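PDB 6EVG: multi-copper Oxidase CueO from Ochrobactrum, which oxidises lignin model compounds and lignosulfonate as a laccase-like multicopper oxidase, probably passing the electrons through its coppers to dioxygen. Local coordinates for residues Pro266-Glu271 against Lys461-Ile466; Leu222-Gly227 against Tyr270-Asp275. One frame throughout, in Å; residues are numbered along the deposited sequence.

How the interactions relate
Both interactions are buried and both use strand 269-275, with Tyr-270 and Glu-271 belonging to each. Interaction 2 is local to one sheet: strands 222-226 and 270-275 run antiparallel, and backbone hydrogen bonds and aliphatic side chains do most of the work. Interaction 1, nearer the centre of the chain, takes the start of the same strand and the loop before it across to residues 461-466, at the start of strand 463-466 of a different sheet, where salt bridges take the place of the backbone ladder. The two meet at Asn-226, whose backbone probably hydrogen-bonds Gly-267 and Glu-268, so the loop that faces 461-466 is itself held to strand 219-226.

Interaction 1 of 2, residues Pro266-Glu271 against Lys461-Ile466; sequences PGERYE and KDTALI. With EDO (1,2-ethanediol), chain D.
Arg-269 grips Asp-462 end-on with two nitrogens, NH1 to OD1 and NH2 to OD2, each bond 2.9 Å long. Both acceptors use their syn lone pairs, and the guanidinium and carboxylate planes lie only 19° apart, a close match that suits arginine to a buried aspartate. The NH1 nitrogen also gives a bond to Gly-267 O (2.9 Å), in the guanidinium plane; bends at chi2 (83°) and chi3 (70°) fold the chain back to make this possible. On the aspartate, OD1 accepts from Thr-463 OG1 as well, at 2.8 Å.

A second salt bridge joins Lys-461 NZ to the anti lone pair of Glu-268 OE2, 2.8 Å away. The same ammonium reaches back to Thr-463 O (2.9 Å). Beyond the two segments, Arg-269 gives NE to Phe-127 O and NH2 to Asn-128 OD1, Glu-268 OE1 is bound by Ser-265, and Lys-461 NZ is held by Ser-248 and by Asp-249, which probably offsets its buried charge. O1 of an ethanediol, probably from the crystallisation liquor, donates to Glu-268 OE2 and accepts from Leu-465 N, while its O2 donates to Leu-465 O. Gly-267 suits its place because a side chain would jam against Pro-266 O and crowd Thr-463 CG2.

The contact joins the turn leading into strand 269-275, and its first residue, to the start of strand 463-466, an outermost strand of its sheet, whose neighbour 434-438 touches Thr-463 through His-437.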
loop_
_atom_site.group_PDB
_atom_site.type_symbol
_atom_site.label_atom_id
_atom_site.label_comp_id
_atom_site.label_asym_id
_atom_site.label_seq_id
_atom_site.Cartn_x
_atom_site.Cartn_y
_atom_site.Cartn_z
ATOM N N PRO A 266 -0.734 0.615 -6.487
ATOM C CA PRO A 266 -0.430 1.435 -5.302
ATOM C C PRO A 266 -1.300 1.091 -4.111
ATOM O O PRO A 266 -2.529 1.095 -4.211
ATOM C CB PRO A 266 -0.649 2.862 -5.814
ATOM C CG PRO A 266 -0.271 2.768 -7.284
ATOM C CD PRO A 266 -0.834 1.433 -7.705
ATOM N N GLY A 267 -0.632 0.862 -2.978
ATOM C CA GLY A 267 -1.321 0.502 -1.756
ATOM C C GLY A 267 -1.475 -0.955 -1.471
ATOM O O GLY A 267 -1.717 -1.325 -0.305
ATOM N N GLU A 268 -1.338 -1.812 -2.485
ATOM C CA GLU A 268 -1.391 -3.244 -2.287
ATOM C C GLU A 268 -0.091 -3.771 -1.724
ATOM O O GLU A 268 0.995 -3.249 -1.982
ATOM C CB GLU A 268 -1.681 -3.985 -3.609
ATOM C CG GLU A 268 -3.050 -3.762 -4.215
ATOM C CD GLU A 268 -3.256 -4.773 -5.360
ATOM O OE1 GLU A 268 -2.786 -4.476 -6.483
ATOM O OE2 GLU A 268 -3.856 -5.842 -5.079
ATOM N N ARG A 269 -0.276 -4.893 -1.008
ATOM C CA ARG A 269 0.863 -5.662 -0.494
ATOM C C ARG A 269 0.705 -7.110 -0.893
ATOM O O ARG A 269 -0.392 -7.665 -0.842
ATOM C CB ARG A 269 0.982 -5.610 1.053
ATOM C CG ARG A 269 1.345 -4.245 1.630
ATOM C CD ARG A 269 0.165 -3.304 1.812
ATOM N NE ARG A 269 -0.697 -3.756 2.890
ATOM C CZ ARG A 269 -1.983 -3.456 2.998
ATOM N NH1 ARG A 269 -2.612 -2.726 2.064
ATOM N NH2 ARG A 269 -2.665 -3.875 4.069
ATOM N N TYR A 270 1.836 -7.765 -1.203
ATOM C CA TYR A 270 1.865 -9.213 -1.354
ATOM C C TYR A 270 3.137 -9.726 -0.663
ATOM O O TYR A 270 4.226 -9.162 -0.840
ATOM C CB TYR A 270 1.901 -9.644 -2.817
ATOM C CG TYR A 270 0.594 -9.375 -3.539
ATOM C CD1 TYR A 270 -0.443 -10.285 -3.478
ATOM C CD2 TYR A 270 0.375 -8.197 -4.221
ATOM C CE1 TYR A 270 -1.654 -10.031 -4.132
ATOM C CE2 TYR A 270 -0.818 -7.938 -4.877
ATOM C CZ TYR A 270 -1.818 -8.860 -4.807
ATOM O OH TYR A 270 -3.069 -8.609 -5.408
ATOM N N GLU A 271 2.975 -10.831 0.063
ATOM C CA GLU A 271 4.146 -11.553 0.612
ATOM C C GLU A 271 4.369 -12.790 -0.259
ATOM O O GLU A 271 3.409 -13.554 -0.507
ATOM C CB GLU A 271 3.924 -11.958 2.050
ATOM C CG GLU A 271 3.579 -10.818 3.003
ATOM C CD GLU A 271 3.489 -11.235 4.439
ATOM O OE1 GLU A 271 4.356 -11.973 4.910
ATOM O OE2 GLU A 271 2.509 -10.859 5.092
ATOM N N LYS A 461 -8.565 -8.480 1.546
ATOM C CA LYS A 461 -7.840 -7.370 0.943
ATOM C C LYS A 461 -8.456 -6.046 1.396
ATOM O O LYS A 461 -9.582 -5.969 1.904
ATOM C CB LYS A 461 -7.814 -7.508 -0.591
ATOM C CG LYS A 461 -6.735 -8.580 -0.999
ATOM C CD LYS A 461 -6.502 -8.770 -2.450
ATOM C CE LYS A 461 -6.045 -7.542 -3.145
ATOM N NZ LYS A 461 -4.782 -6.883 -2.666
ATOM N N ASP A 462 -7.648 -4.989 1.237
ATOM C CA ASP A 462 -8.130 -3.625 1.433
ATOM C C ASP A 462 -7.860 -2.732 0.248
ATOM O O ASP A 462 -8.368 -1.590 0.255
ATOM C CB ASP A 462 -7.599 -2.997 2.767
ATOM C CG ASP A 462 -6.083 -2.901 2.838
ATOM O OD1 ASP A 462 -5.478 -2.303 1.905
ATOM O OD2 ASP A 462 -5.491 -3.400 3.831
ATOM N N THR A 463 -7.082 -3.160 -0.754
ATOM C CA THR A 463 -6.739 -2.370 -1.902
ATOM C C THR A 463 -6.781 -3.362 -3.097
ATOM O O THR A 463 -6.275 -4.465 -2.957
ATOM C CB THR A 463 -5.357 -1.717 -1.781
ATOM O OG1 THR A 463 -5.318 -0.983 -0.527
ATOM C CG2 THR A 463 -5.052 -0.804 -2.899
ATOM N N ALA A 464 -7.363 -2.965 -4.226
ATOM C CA ALA A 464 -7.449 -3.861 -5.400
ATOM C C ALA A 464 -7.435 -3.083 -6.671
ATOM O O ALA A 464 -8.111 -2.047 -6.761
ATOM C CB ALA A 464 -8.677 -4.702 -5.349
ATOM N N LEU A 465 -6.739 -3.583 -7.684
ATOM C CA LEU A 465 -6.706 -2.929 -8.974
ATOM C C LEU A 465 -7.959 -3.320 -9.774
ATOM O O LEU A 465 -8.187 -4.494 -10.058
ATOM C CB LEU A 465 -5.439 -3.303 -9.757
ATOM C CG LEU A 465 -5.194 -2.530 -11.041
ATOM C CD1 LEU A 465 -5.116 -1.010 -10.866
ATOM C CD2 LEU A 465 -3.961 -3.067 -11.757
ATOM N N ILE A 466 -8.748 -2.313 -10.137
ATOM C CA ILE A 466 -9.995 -2.457 -10.922
ATOM C C ILE A 466 -9.653 -2.109 -12.332
ATOM O O ILE A 466 -9.137 -1.059 -12.649
ATOM C CB ILE A 466 -11.105 -1.593 -10.357
ATOM C CG1 ILE A 466 -11.188 -1.650 -8.832
ATOM C CG2 ILE A 466 -12.430 -1.967 -11.023
ATOM C CD1 ILE A 466 -11.346 -2.992 -8.215
HETATM C C1 EDO D . -6.136 -7.520 -7.450
HETATM O O1 EDO D . -5.845 -6.208 -6.975
HETATM C C2 EDO D . -7.237 -7.450 -8.482
HETATM O O2 EDO D . -6.840 -6.760 -9.678
#

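Interaction 2 of 2, residues Leu222-Gly227 against Tyr270-Asp275; sequences LRILNG and YEVLVD
Leu-222 and Val-272 face each other as an antiparallel hydrogen-bonded pair, with Leu-222 N to Val-272 O at 2.8 Å and Val-272 N to Leu-222 O at 2.9 Å. Their side chains rise from the same face of the sheet, where Leu-222 CB meets Val-272 CG2 at 3.8 Å. With CG anti to the carbonyl carbon (chi1 -56°) and CD1 extended beyond it, Leu-222 brings CD1 to Val-274 CG2. Val-272 CG2 also meets Ile-224 CD1, at 4.0 Å; branched aliphatic residues suit this face, which packs on Leu-262 and Ile-264. Ile-224 also forms a hydrogen-bonded pair with Tyr-270.

On the reverse face, Arg-223 and Glu-271 lie side by side. Glu-271 OE1 sits over one face of the guanidinium, 3.3 Å from Arg-223 NH1; no N-H points at it, so this salt bridge rests on charge, while the aliphatic parts of the chains lie alongside. The stronger partners are Asp-170 for Arg-223 and Arg-221 for Glu-271. A leucine in place of Arg-223 would probably leave Asp-170 without its mate and Glu-271 with less positive charge beside its carboxylate.

Two neighbouring strands linked this way, with an apolar face turned onto strand 262-264 of a second sheet, are characteristic of the beta-sandwich cupredoxin domains of multicopper oxidases.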
loop_
_atom_site.group_PDB
_atom_site.type_symbol
_atom_site.label_atom_id
_atom_site.label_comp_id
_atom_site.label_asym_id
_atom_site.label_seq_id
_atom_site.Cartn_x
_atom_site.Cartn_y
_atom_site.Cartn_z
ATOM N N LEU A 222 9.697 -12.253 0.675
ATOM C CA LEU A 222 9.755 -10.844 0.258
ATOM C C LEU A 222 8.382 -10.271 0.532
ATOM O O LEU A 222 7.359 -10.761 0.058
ATOM C CB LEU A 222 10.074 -10.745 -1.247
ATOM C CG LEU A 222 11.365 -11.463 -1.695
ATOM C CD1 LEU A 222 11.498 -11.416 -3.220
ATOM C CD2 LEU A 222 12.589 -10.859 -1.042
ATOM N N ARG A 223 8.359 -9.180 1.324
ATOM C CA ARG A 223 7.124 -8.498 1.687
ATOM C C ARG A 223 7.080 -7.251 0.811
ATOM O O ARG A 223 7.817 -6.284 1.040
ATOM C CB ARG A 223 7.076 -8.178 3.155
ATOM C CG ARG A 223 7.218 -9.398 4.056
ATOM C CD ARG A 223 6.753 -9.136 5.440
ATOM N NE ARG A 223 7.167 -10.115 6.408
ATOM C CZ ARG A 223 6.454 -10.475 7.479
ATOM N NH1 ARG A 223 5.155 -10.175 7.556
ATOM N NH2 ARG A 223 7.056 -11.108 8.432
ATOM N N ILE A 224 6.254 -7.290 -0.258
ATOM C CA ILE A 224 6.304 -6.305 -1.333
ATOM C C ILE A 224 5.113 -5.333 -1.178
ATOM O O ILE A 224 3.977 -5.743 -1.097
ATOM C CB ILE A 224 6.249 -6.965 -2.709
ATOM C CG1 ILE A 224 7.365 -8.059 -2.833
ATOM C CG2 ILE A 224 6.421 -5.894 -3.790
ATOM C CD1 ILE A 224 7.327 -8.828 -4.156
ATOM N N LEU A 225 5.465 -4.046 -1.150
ATOM C CA LEU A 225 4.489 -2.944 -1.132
ATOM C C LEU A 225 4.736 -2.078 -2.390
ATOM O O LEU A 225 5.877 -1.712 -2.685
ATOM C CB LEU A 225 4.715 -2.070 0.108
ATOM C CG LEU A 225 4.006 -0.700 0.086
ATOM C CD1 LEU A 225 2.495 -0.780 0.145
ATOM C CD2 LEU A 225 4.524 0.124 1.260
ATOM N N ASN A 226 3.639 -1.708 -3.094
ATOM C CA ASN A 226 3.739 -0.634 -4.080
ATOM C C ASN A 226 3.427 0.687 -3.376
ATOM O O ASN A 226 2.288 0.925 -2.980
ATOM C CB ASN A 226 2.775 -0.891 -5.240
ATOM C CG ASN A 226 2.826 0.222 -6.244
ATOM O OD1 ASN A 226 3.318 1.304 -6.007
ATOM N ND2 ASN A 226 2.294 -0.072 -7.462
ATOM N N GLY A 227 4.486 1.487 -3.183
ATOM C CA GLY A 227 4.343 2.773 -2.549
ATOM C C GLY A 227 4.386 3.979 -3.510
ATOM O O GLY A 227 4.599 5.113 -3.044
ATOM N N TYR A 270 1.836 -7.765 -1.203
ATOM C CA TYR A 270 1.865 -9.213 -1.354
ATOM C C TYR A 270 3.137 -9.726 -0.663
ATOM O O TYR A 270 4.226 -9.162 -0.840
ATOM C CB TYR A 270 1.901 -9.644 -2.817
ATOM C CG TYR A 270 0.594 -9.375 -3.539
ATOM C CD1 TYR A 270 -0.443 -10.285 -3.478
ATOM C CD2 TYR A 270 0.375 -8.197 -4.221
ATOM C CE1 TYR A 270 -1.654 -10.031 -4.132
ATOM C CE2 TYR A 270 -0.818 -7.938 -4.877
ATOM C CZ TYR A 270 -1.818 -8.860 -4.807
ATOM O OH TYR A 270 -3.069 -8.609 -5.408
ATOM N N GLU A 271 2.975 -10.831 0.063
ATOM C CA GLU A 271 4.146 -11.553 0.612
ATOM C C GLU A 271 4.369 -12.790 -0.259
ATOM O O GLU A 271 3.409 -13.554 -0.507
ATOM C CB GLU A 271 3.924 -11.958 2.050
ATOM C CG GLU A 271 3.579 -10.818 3.003
ATOM C CD GLU A 271 3.489 -11.235 4.439
ATOM O OE1 GLU A 271 4.356 -11.973 4.910
ATOM O OE2 GLU A 271 2.509 -10.859 5.092
ATOM N N VAL A 272 5.599 -12.934 -0.742
ATOM C CA VAL A 272 5.935 -14.034 -1.644
ATOM C C VAL A 272 7.152 -14.755 -1.130
ATOM O O VAL A 272 8.030 -14.206 -0.462
ATOM C CB VAL A 272 6.172 -13.522 -3.054
ATOM C CG1 VAL A 272 4.946 -12.795 -3.583
ATOM C CG2 VAL A 272 7.433 -12.727 -3.212
ATOM N N LEU A 273 7.211 -16.053 -1.439
ATOM C CA LEU A 273 8.415 -16.855 -1.162
ATOM C C LEU A 273 9.095 -17.161 -2.480
ATOM O O LEU A 273 8.457 -17.606 -3.429
ATOM C CB LEU A 273 8.047 -18.150 -0.442
ATOM C CG LEU A 273 7.273 -18.058 0.838
ATOM C CD1 LEU A 273 7.083 -19.378 1.522
ATOM C CD2 LEU A 273 7.735 -17.072 1.806
ATOM N N VAL A 274 10.419 -17.002 -2.474
ATOM C CA VAL A 274 11.261 -17.270 -3.627
ATOM C C VAL A 274 12.362 -18.220 -3.171
ATOM O O VAL A 274 12.967 -18.021 -2.144
ATOM C CB VAL A 274 11.848 -15.968 -4.227
ATOM C CG1 VAL A 274 12.816 -16.281 -5.372
ATOM C CG2 VAL A 274 10.750 -15.036 -4.671
ATOM N N ASP A 275 12.597 -19.277 -3.967
ATOM C CA ASP A 275 13.636 -20.260 -3.652
ATOM C C ASP A 275 14.938 -19.848 -4.286
ATOM O O ASP A 275 15.067 -19.865 -5.508
ATOM C CB ASP A 275 13.195 -21.646 -4.131
ATOM C CG ASP A 275 14.096 -22.761 -3.610
ATOM O OD1 ASP A 275 15.105 -22.503 -2.992
ATOM O OD2 ASP A 275 13.668 -23.913 -3.823
#